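PDB 1ZZG: glucose-6-phosphate isomerase from Thermus thermophilus, which probably catalyses the reversible isomerisation of glucose 6-phosphate to fructose 6-phosphate, a step shared by glycolysis and gluconeogenesis. Local coordinates for residues Thr6-Gly11 / Ala349-Leu354; Leu287-Gln292 / Gln341-Glu346; Leu310-Ala315 / Val361-Leu366. One frame throughout, in Å; residues are numbered along the deposited sequence.

Contact 1. Residues Thr6-Gly11 / Ala349-Leu354; sequences TRFLPG and ATYEAL
An edge-to-face aromatic pair, Phe-8 against Tyr-351, fastens the turn that follows strand 3-5 to helix 339-356, and illustrates how an N-terminal segment can be held to a distant helix: the turn itself meets the helix through side-chain packing and a water, and Asp-5 just before it supplies a direct hydrogen bond. The ring centroids are 4.9 Å apart and the planes stand at 74°, with the CD2-CE2 edge of Phe-8 directed onto the face of Tyr-351. CE2 lies over the middle of the tyrosine ring, while Phe-8 CD2 comes to 3.7 Å from Tyr-351 CZ. The tyrosine can receive this edge because its CG is anti to the backbone N (chi1 179°), which sends the ring out from the helix. Beyond the pair, Phe-8 CZ rests 4.0 Å from CG of Glu-352, one residue further along.

Arg-7 closes in beside the phenylalanine. Its CG sits over the centre of the Phe-8 ring, and Tyr-351 CE2 lies over one guanidinium face, 3.6 Å from Arg-7 NE; the guanidinium and ring planes stand 62° apart, so the two groups meet obliquely. The polar ends are managed separately. One water accepts from Phe-8 N (2.9 Å) and donates to Tyr-351 OH (2.6 Å), bridging turn and helix, and the two oxygens of Asp-5 divide their attention between Tyr-351 OH and a salt bridge to Arg-7 NH2. The type I turn itself is closed by Leu-9 N on Thr-6 O at 2.7 Å, and Gly-11 then takes the N-cap position of helix 12-18.

Although the contact is at the surface, the tyrosine is buried: its side chain also packs on Val-361 and Ala-363 of strand 360-366 and on Leu-310 of strand 306-313, while Leu-408 of the second subunit packs against Glu-352.

Contact 2. Residues Leu287-Gln292 / Gln341-Glu346; sequences LGPKDQ and QLLKAE
A buried contact of mixed character, in which Pro-289 and Gln-292 meet Leu-343 and Glu-346, sets the loop after strand 278-287 against helix 339-356 near the subunit interface. The peptide bond before Pro-289 is cis, and the proline ring faces the helix: CB lies 3.5 Å from Glu-346 OE1, CG 3.6 Å from Glu-346 OE2, and CD 4.0 Å from Leu-343 CD1. Gln-292 reaches the same carboxylate with an extended chain. Its NE2 donates to Glu-346 OE1 at 2.9 Å, a bent bond (141° at the hydrogen) that arrives on the anti side and 34° out of the carboxylate plane; the amide and carboxylate planes are 80° apart. The other end of the amide accepts from Tyr-250 OH, which fixes which way round the group is turned. Glu-131 of the second subunit brings a like charge close to Glu-346 OE1; the Gln-292 donor probably offsets part of that repulsion, and the two carboxylates may share a proton. Tyr-250 also packs on both Pro-289 and Leu-343, touching loop and helix alike, and the backbone of Gly-288 bonds to Val-249 at the end of strand 244-249.

Contact 3. Residues Leu310-Ala315 / Val361-Leu366; sequences LVIPEA and VYALFL
Leu-310 O is gripped twice by the neighbouring strand: Leu-364 N donates to it at 2.8 Å in a nearly straight bond (165° at the hydrogen), and Ala-363 CA adds a CA-H...O contact at 3.2 Å. The same pattern recurs along two parallel strands, 306-313 and 360-366. Leu-310 N donates to Tyr-362 O, Ile-312 N to Leu-364 O at 3.0 Å, and Leu-366 N to Ile-312 O; the ladder ends in a weak bond from Glu-314 N to Leu-366 O. Helix 339-356 links these adjacent strands in a beta-alpha-beta crossover.

On the face covered by that helix, Ile-312 and Phe-365 lie side by side and point the same way. With CG anti to the carbonyl carbon (chi1 -72°), the Phe-365 ring is laid alongside Ile-312, its CE1 3.8 Å from Ile-312 CB. The Glu-314 side chain crosses that of Phe-365 at about a right angle, CG 3.8 Å from Phe-365 CD1, and its carboxylate forms a salt bridge with Arg-3, which also makes a cation-pi contact with the ring. Replacing Phe-365 with an alanine would probably open a gap beside Ile-312 and deprive Arg-3 of its aromatic partner. On the opposite face, Val-311 CG1 meets Leu-366 CD1 at 3.7 Å.

The backbone bonds thus fix the register, while the buried side chains that dress both faces are almost wholly apolar, and charge enters only at the end of the ladder, where Glu-314 is balanced by Arg-3.

Overall arrangement
One helix and the sheet beneath it organise all three contacts. Contacts 1 and 2 occupy successive turns of helix 339-356, their centres about 16 Å apart, and a weak hydrogen bond joins them, Thr-350 OG1 to Gln-292 OE1 at 2.9 Å. Contact 3 pairs the strands that precede and follow this helix; its centre lies about 12 Å from that of contact 1 and 11 Å from that of contact 2, where Lys-344 CE comes 3.5 Å from Pro-313 O. None of the three includes the predicted catalytic residues Glu-267 and Lys-406. Nevertheless, helix 403-414 of the second subunit, which carries that subunit's Lys-406, packs on helix 339-356 through Leu-404, Leu-408 and Thr-409.

Contact 1. Residues Thr6-Gly11 / Ala349-Leu354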
loop_
_atom_site.group_PDB
_atom_site.type_symbol
_atom_site.label_atom_id
_atom_site.label_comp_id
_atom_site.label_asym_id
_atom_site.label_seq_id
_atom_site.Cartn_x
_atom_site.Cartn_y
_atom_site.Cartn_z
ATOM N N THR A 6 -21.776 11.588 -10.173
ATOM C CA THR A 6 -21.934 12.435 -9.000
ATOM C C THR A 6 -23.354 12.308 -8.435
ATOM O O THR A 6 -23.875 13.241 -7.827
ATOM C CB THR A 6 -21.658 13.921 -9.350
ATOM O OG1 THR A 6 -22.506 14.329 -10.433
ATOM C CG2 THR A 6 -20.196 14.121 -9.752
ATOM N N ARG A 7 -23.963 11.141 -8.627
ATOM C CA ARG A 7 -25.327 10.896 -8.167
ATOM C C ARG A 7 -25.594 11.306 -6.723
ATOM O O ARG A 7 -26.721 11.668 -6.390
ATOM C CB ARG A 7 -25.695 9.413 -8.352
ATOM C CG ARG A 7 -25.083 8.481 -7.315
ATOM C CD ARG A 7 -25.390 7.013 -7.598
ATOM N NE ARG A 7 -24.698 6.523 -8.787
ATOM C CZ ARG A 7 -24.551 5.235 -9.087
ATOM N NH1 ARG A 7 -25.052 4.307 -8.285
ATOM N NH2 ARG A 7 -23.899 4.873 -10.184
ATOM N N PHE A 8 -24.575 11.256 -5.865
ATOM C CA PHE A 8 -24.755 11.619 -4.460
ATOM C C PHE A 8 -24.286 13.026 -4.128
ATOM O O PHE A 8 -24.075 13.364 -2.966
ATOM C CB PHE A 8 -24.052 10.601 -3.556
ATOM C CG PHE A 8 -24.563 9.200 -3.726
ATOM C CD1 PHE A 8 -25.909 8.910 -3.518
ATOM C CD2 PHE A 8 -23.713 8.178 -4.136
ATOM C CE1 PHE A 8 -26.403 7.622 -3.721
ATOM C CE2 PHE A 8 -24.199 6.886 -4.342
ATOM C CZ PHE A 8 -25.547 6.610 -4.134
ATOM N N LEU A 9 -24.114 13.836 -5.167
ATOM C CA LEU A 9 -23.702 15.227 -5.024
ATOM C C LEU A 9 -24.662 16.000 -5.934
ATOM O O LEU A 9 -24.282 16.474 -7.005
ATOM C CB LEU A 9 -22.252 15.415 -5.492
ATOM C CG LEU A 9 -21.146 14.660 -4.743
ATOM C CD1 LEU A 9 -19.818 14.848 -5.470
ATOM C CD2 LEU A 9 -21.046 15.169 -3.318
ATOM N N PRO A 10 -25.930 16.133 -5.507
ATOM C CA PRO A 10 -26.982 16.830 -6.255
ATOM C C PRO A 10 -26.706 18.277 -6.656
ATOM O O PRO A 10 -27.236 18.754 -7.660
ATOM C CB PRO A 10 -28.194 16.704 -5.332
ATOM C CG PRO A 10 -27.574 16.724 -3.972
ATOM C CD PRO A 10 -26.404 15.782 -4.155
ATOM N N GLY A 11 -25.891 18.978 -5.880
ATOM C CA GLY A 11 -25.604 20.365 -6.207
ATOM C C GLY A 11 -24.434 20.595 -7.156
ATOM O O GLY A 11 -24.061 21.743 -7.402
ATOM N N ALA A 349 -22.441 -1.036 -3.798
ATOM C CA ALA A 349 -22.945 -1.076 -2.432
ATOM C C ALA A 349 -22.172 -0.136 -1.515
ATOM O O ALA A 349 -22.766 0.621 -0.751
ATOM C CB ALA A 349 -22.874 -2.504 -1.897
ATOM N N THR A 350 -20.846 -0.184 -1.592
ATOM C CA THR A 350 -20.010 0.670 -0.756
ATOM C C THR A 350 -20.149 2.141 -1.138
ATOM O O THR A 350 -20.175 3.019 -0.271
ATOM C CB THR A 350 -18.532 0.263 -0.854
ATOM O OG1 THR A 350 -18.376 -1.073 -0.361
ATOM C CG2 THR A 350 -17.665 1.210 -0.038
ATOM N N TYR A 351 -20.229 2.399 -2.441
ATOM C CA TYR A 351 -20.389 3.752 -2.956
ATOM C C TYR A 351 -21.639 4.351 -2.302
ATOM O O TYR A 351 -21.608 5.466 -1.770
ATOM C CB TYR A 351 -20.525 3.698 -4.486
ATOM C CG TYR A 351 -20.715 5.031 -5.182
ATOM C CD1 TYR A 351 -20.167 6.208 -4.665
ATOM C CD2 TYR A 351 -21.417 5.105 -6.386
ATOM C CE1 TYR A 351 -20.315 7.427 -5.333
ATOM C CE2 TYR A 351 -21.570 6.313 -7.061
ATOM C CZ TYR A 351 -21.018 7.467 -6.531
ATOM O OH TYR A 351 -21.170 8.654 -7.201
ATOM N N GLU A 352 -22.725 3.586 -2.316
ATOM C CA GLU A 352 -23.980 4.031 -1.715
ATOM C C GLU A 352 -23.880 4.141 -0.187
ATOM O O GLU A 352 -24.401 5.083 0.406
ATOM C CB GLU A 352 -25.116 3.069 -2.077
ATOM C CG GLU A 352 -26.496 3.594 -1.701
ATOM C CD GLU A 352 -27.598 2.568 -1.898
ATOM O OE1 GLU A 352 -27.552 1.817 -2.897
ATOM O OE2 GLU A 352 -28.519 2.525 -1.053
ATOM N N ALA A 353 -23.213 3.179 0.451
ATOM C CA ALA A 353 -23.077 3.202 1.907
ATOM C C ALA A 353 -22.304 4.433 2.358
ATOM O O ALA A 353 -22.654 5.077 3.348
ATOM C CB ALA A 353 -22.384 1.928 2.399
ATOM N N LEU A 354 -21.246 4.763 1.628
ATOM C CA LEU A 354 -20.442 5.929 1.958
ATOM C C LEU A 354 -21.302 7.192 1.886
ATOM O O LEU A 354 -21.206 8.075 2.740
ATOM C CB LEU A 354 -19.258 6.035 0.994
ATOM C CG LEU A 354 -18.147 4.999 1.184
ATOM C CD1 LEU A 354 -17.149 5.057 0.025
ATOM C CD2 LEU A 354 -17.456 5.272 2.507
HETATM O O HOH W 1 -21.716 11.057 -6.231
#

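Contact 2. Residues Leu287-Gln292 / Gln341-Glu346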
loop_
_atom_site.group_PDB
_atom_site.type_symbol
_atom_site.label_atom_id
_atom_site.label_comp_id
_atom_site.label_asym_id
_atom_site.label_seq_id
_atom_site.Cartn_x
_atom_site.Cartn_y
_atom_site.Cartn_z
ATOM N N LEU A 287 -8.263 0.214 -1.477
ATOM C CA LEU A 287 -8.587 -0.769 -2.495
ATOM C C LEU A 287 -9.919 -1.413 -2.148
ATOM O O LEU A 287 -10.215 -1.641 -0.979
ATOM C CB LEU A 287 -7.500 -1.849 -2.572
ATOM C CG LEU A 287 -6.117 -1.419 -3.077
ATOM C CD1 LEU A 287 -5.165 -2.620 -3.046
ATOM C CD2 LEU A 287 -6.236 -0.868 -4.492
ATOM N N GLY A 288 -10.718 -1.696 -3.168
ATOM C CA GLY A 288 -12.004 -2.327 -2.943
ATOM C C GLY A 288 -11.983 -3.732 -3.502
ATOM O O GLY A 288 -11.386 -3.970 -4.560
ATOM N N PRO A 289 -12.636 -4.690 -2.828
ATOM C CA PRO A 289 -13.392 -4.537 -1.580
ATOM C C PRO A 289 -12.626 -4.705 -0.259
ATOM O O PRO A 289 -13.198 -4.482 0.811
ATOM C CB PRO A 289 -14.479 -5.594 -1.721
ATOM C CG PRO A 289 -13.718 -6.719 -2.355
ATOM C CD PRO A 289 -12.896 -6.011 -3.433
ATOM N N LYS A 290 -11.346 -5.075 -0.314
ATOM C CA LYS A 290 -10.591 -5.302 0.922
ATOM C C LYS A 290 -10.662 -4.169 1.955
ATOM O O LYS A 290 -10.681 -4.426 3.162
ATOM C CB LYS A 290 -9.117 -5.646 0.620
ATOM C CG LYS A 290 -8.247 -4.467 0.197
ATOM C CD LYS A 290 -6.806 -4.900 -0.097
ATOM C CE LYS A 290 -6.739 -5.838 -1.301
ATOM N NZ LYS A 290 -5.344 -6.191 -1.710
ATOM N N ASP A 291 -10.717 -2.919 1.507
ATOM C CA ASP A 291 -10.786 -1.831 2.471
ATOM C C ASP A 291 -12.163 -1.609 3.098
ATOM O O ASP A 291 -12.345 -0.710 3.921
ATOM C CB ASP A 291 -10.219 -0.548 1.868
ATOM C CG ASP A 291 -8.710 -0.474 2.026
ATOM O OD1 ASP A 291 -8.245 -0.675 3.171
ATOM O OD2 ASP A 291 -7.993 -0.228 1.035
ATOM N N GLN A 292 -13.128 -2.443 2.721
ATOM C CA GLN A 292 -14.458 -2.375 3.317
ATOM C C GLN A 292 -14.243 -3.073 4.661
ATOM O O GLN A 292 -15.061 -2.979 5.580
ATOM C CB GLN A 292 -15.477 -3.165 2.483
ATOM C CG GLN A 292 -15.694 -2.640 1.063
ATOM C CD GLN A 292 -16.543 -3.570 0.200
ATOM O OE1 GLN A 292 -16.702 -3.343 -1.001
ATOM N NE2 GLN A 292 -17.088 -4.623 0.809
ATOM N N GLN A 341 -19.269 -10.065 -10.908
ATOM C CA GLN A 341 -20.606 -9.649 -10.494
ATOM C C GLN A 341 -20.565 -9.265 -9.015
ATOM O O GLN A 341 -21.179 -8.282 -8.596
ATOM C CB GLN A 341 -21.596 -10.793 -10.708
ATOM C CG GLN A 341 -23.055 -10.395 -10.595
ATOM C CD GLN A 341 -23.985 -11.578 -10.790
ATOM O OE1 GLN A 341 -23.590 -12.611 -11.340
ATOM N NE2 GLN A 341 -25.233 -11.430 -10.352
ATOM N N LEU A 342 -19.836 -10.051 -8.227
ATOM C CA LEU A 342 -19.702 -9.783 -6.797
ATOM C C LEU A 342 -18.924 -8.484 -6.591
ATOM O O LEU A 342 -19.340 -7.606 -5.839
ATOM C CB LEU A 342 -18.968 -10.934 -6.098
ATOM C CG LEU A 342 -18.712 -10.743 -4.597
ATOM C CD1 LEU A 342 -20.014 -10.391 -3.880
ATOM C CD2 LEU A 342 -18.103 -12.007 -4.016
ATOM N N LEU A 343 -17.787 -8.384 -7.266
ATOM C CA LEU A 343 -16.929 -7.206 -7.189
ATOM C C LEU A 343 -17.742 -5.944 -7.452
ATOM O O LEU A 343 -17.716 -4.998 -6.664
ATOM C CB LEU A 343 -15.793 -7.336 -8.214
ATOM C CG LEU A 343 -14.843 -6.163 -8.485
ATOM C CD1 LEU A 343 -14.323 -5.589 -7.175
ATOM C CD2 LEU A 343 -13.677 -6.651 -9.367
ATOM N N LYS A 344 -18.480 -5.952 -8.560
ATOM C CA LYS A 344 -19.312 -4.816 -8.965
ATOM C C LYS A 344 -20.363 -4.492 -7.910
ATOM O O LYS A 344 -20.576 -3.337 -7.566
ATOM C CB LYS A 344 -20.026 -5.124 -10.288
ATOM C CG LYS A 344 -20.016 -3.994 -11.319
ATOM C CD LYS A 344 -20.045 -2.616 -10.687
ATOM C CE LYS A 344 -20.044 -1.525 -11.751
ATOM N NZ LYS A 344 -21.421 -1.138 -12.155
ATOM N N ALA A 345 -21.028 -5.526 -7.412
ATOM C CA ALA A 345 -22.053 -5.343 -6.400
ATOM C C ALA A 345 -21.474 -4.682 -5.154
ATOM O O ALA A 345 -22.081 -3.772 -4.591
ATOM C CB ALA A 345 -22.677 -6.684 -6.042
ATOM N N GLU A 346 -20.299 -5.136 -4.721
ATOM C CA GLU A 346 -19.681 -4.561 -3.532
ATOM C C GLU A 346 -19.262 -3.111 -3.750
ATOM O O GLU A 346 -19.343 -2.287 -2.836
ATOM C CB GLU A 346 -18.462 -5.380 -3.105
ATOM C CG GLU A 346 -18.782 -6.808 -2.709
ATOM C CD GLU A 346 -17.674 -7.429 -1.892
ATOM O OE1 GLU A 346 -17.537 -7.060 -0.708
ATOM O OE2 GLU A 346 -16.929 -8.270 -2.436
#

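Contact 3. Residues Leu310-Ala315 / Val361-Leu366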
loop_
_atom_site.group_PDB
_atom_site.type_symbol
_atom_site.label_atom_id
_atom_site.label_comp_id
_atom_site.label_asym_id
_atom_site.label_seq_id
_atom_site.Cartn_x
_atom_site.Cartn_y
_atom_site.Cartn_z
ATOM N N LEU A 310 -14.111 6.904 -5.868
ATOM C CA LEU A 310 -14.090 5.466 -6.079
ATOM C C LEU A 310 -13.953 5.152 -7.563
ATOM O O LEU A 310 -14.762 5.586 -8.382
ATOM C CB LEU A 310 -15.369 4.812 -5.533
ATOM C CG LEU A 310 -15.355 4.240 -4.111
ATOM C CD1 LEU A 310 -15.072 5.333 -3.097
ATOM C CD2 LEU A 310 -16.694 3.581 -3.823
ATOM N N VAL A 311 -12.914 4.400 -7.903
ATOM C CA VAL A 311 -12.662 4.005 -9.280
ATOM C C VAL A 311 -13.243 2.609 -9.432
ATOM O O VAL A 311 -12.784 1.668 -8.777
ATOM C CB VAL A 311 -11.151 3.981 -9.562
ATOM C CG1 VAL A 311 -10.886 3.530 -10.998
ATOM C CG2 VAL A 311 -10.575 5.360 -9.309
ATOM N N ILE A 312 -14.245 2.476 -10.297
ATOM C CA ILE A 312 -14.927 1.199 -10.489
ATOM C C ILE A 312 -14.991 0.698 -11.929
ATOM O O ILE A 312 -15.460 1.406 -12.821
ATOM C CB ILE A 312 -16.382 1.297 -9.982
ATOM C CG1 ILE A 312 -16.398 1.824 -8.547
ATOM C CG2 ILE A 312 -17.073 -0.052 -10.118
ATOM C CD1 ILE A 312 -17.777 2.214 -8.057
ATOM N N PRO A 313 -14.526 -0.540 -12.174
ATOM C CA PRO A 313 -14.562 -1.103 -13.525
ATOM C C PRO A 313 -15.998 -1.549 -13.814
ATOM O O PRO A 313 -16.742 -1.878 -12.892
ATOM C CB PRO A 313 -13.596 -2.278 -13.426
ATOM C CG PRO A 313 -13.821 -2.750 -12.024
ATOM C CD PRO A 313 -13.835 -1.453 -11.247
ATOM N N GLU A 314 -16.397 -1.558 -15.079
ATOM C CA GLU A 314 -17.760 -1.967 -15.406
ATOM C C GLU A 314 -17.855 -3.333 -16.067
ATOM O O GLU A 314 -18.950 -3.866 -16.241
ATOM C CB GLU A 314 -18.425 -0.918 -16.294
ATOM C CG GLU A 314 -18.598 0.415 -15.601
ATOM C CD GLU A 314 -19.472 1.370 -16.382
ATOM O OE1 GLU A 314 -19.102 1.727 -17.519
ATOM O OE2 GLU A 314 -20.530 1.764 -15.852
ATOM N N ALA A 315 -16.710 -3.902 -16.426
ATOM C CA ALA A 315 -16.684 -5.209 -17.062
ATOM C C ALA A 315 -15.354 -5.906 -16.833
ATOM O O ALA A 315 -14.313 -5.259 -16.689
ATOM C CB ALA A 315 -16.939 -5.065 -18.568
ATOM N N VAL A 361 -18.816 11.858 -1.672
ATOM C CA VAL A 361 -18.224 10.833 -2.516
ATOM C C VAL A 361 -18.729 10.870 -3.955
ATOM O O VAL A 361 -19.864 11.263 -4.218
ATOM C CB VAL A 361 -18.506 9.426 -1.931
ATOM C CG1 VAL A 361 -20.013 9.178 -1.868
ATOM C CG2 VAL A 361 -17.819 8.358 -2.775
ATOM N N TYR A 362 -17.866 10.460 -4.878
ATOM C CA TYR A 362 -18.196 10.405 -6.294
ATOM C C TYR A 362 -17.453 9.215 -6.872
ATOM O O TYR A 362 -16.577 8.646 -6.217
ATOM C CB TYR A 362 -17.780 11.703 -7.006
ATOM C CG TYR A 362 -16.290 11.973 -7.063
ATOM C CD1 TYR A 362 -15.518 11.519 -8.133
ATOM C CD2 TYR A 362 -15.657 12.705 -6.058
ATOM C CE1 TYR A 362 -14.152 11.793 -8.203
ATOM C CE2 TYR A 362 -14.291 12.985 -6.117
ATOM C CZ TYR A 362 -13.549 12.528 -7.191
ATOM O OH TYR A 362 -12.218 12.826 -7.266
ATOM N N ALA A 363 -17.798 8.830 -8.092
ATOM C CA ALA A 363 -17.152 7.682 -8.701
ATOM C C ALA A 363 -16.704 7.924 -10.124
ATOM O O ALA A 363 -17.311 8.698 -10.861
ATOM C CB ALA A 363 -18.093 6.475 -8.661
ATOM N N LEU A 364 -15.621 7.251 -10.492
ATOM C CA LEU A 364 -15.082 7.317 -11.837
ATOM C C LEU A 364 -15.168 5.894 -12.359
ATOM O O LEU A 364 -14.536 4.986 -11.820
ATOM C CB LEU A 364 -13.628 7.792 -11.823
ATOM C CG LEU A 364 -13.411 9.297 -11.658
ATOM C CD1 LEU A 364 -11.925 9.595 -11.522
ATOM C CD2 LEU A 364 -13.994 10.024 -12.857
ATOM N N PHE A 365 -15.972 5.696 -13.395
ATOM C CA PHE A 365 -16.147 4.373 -13.976
ATOM C C PHE A 365 -15.250 4.134 -15.184
ATOM O O PHE A 365 -15.091 5.004 -16.040
ATOM C CB PHE A 365 -17.617 4.169 -14.375
ATOM C CG PHE A 365 -18.546 3.992 -13.205
ATOM C CD1 PHE A 365 -18.755 2.730 -12.646
ATOM C CD2 PHE A 365 -19.186 5.090 -12.637
ATOM C CE1 PHE A 365 -19.589 2.567 -11.538
ATOM C CE2 PHE A 365 -20.024 4.938 -11.524
ATOM C CZ PHE A 365 -20.223 3.672 -10.974
ATOM N N LEU A 366 -14.653 2.947 -15.222
ATOM C CA LEU A 366 -13.794 2.515 -16.315
ATOM C C LEU A 366 -14.551 1.394 -17.012
ATOM O O LEU A 366 -15.150 0.545 -16.355
ATOM C CB LEU A 366 -12.473 1.942 -15.787
ATOM C CG LEU A 366 -11.302 2.860 -15.445
ATOM C CD1 LEU A 366 -11.761 4.006 -14.568
ATOM C CD2 LEU A 366 -10.229 2.030 -14.748
#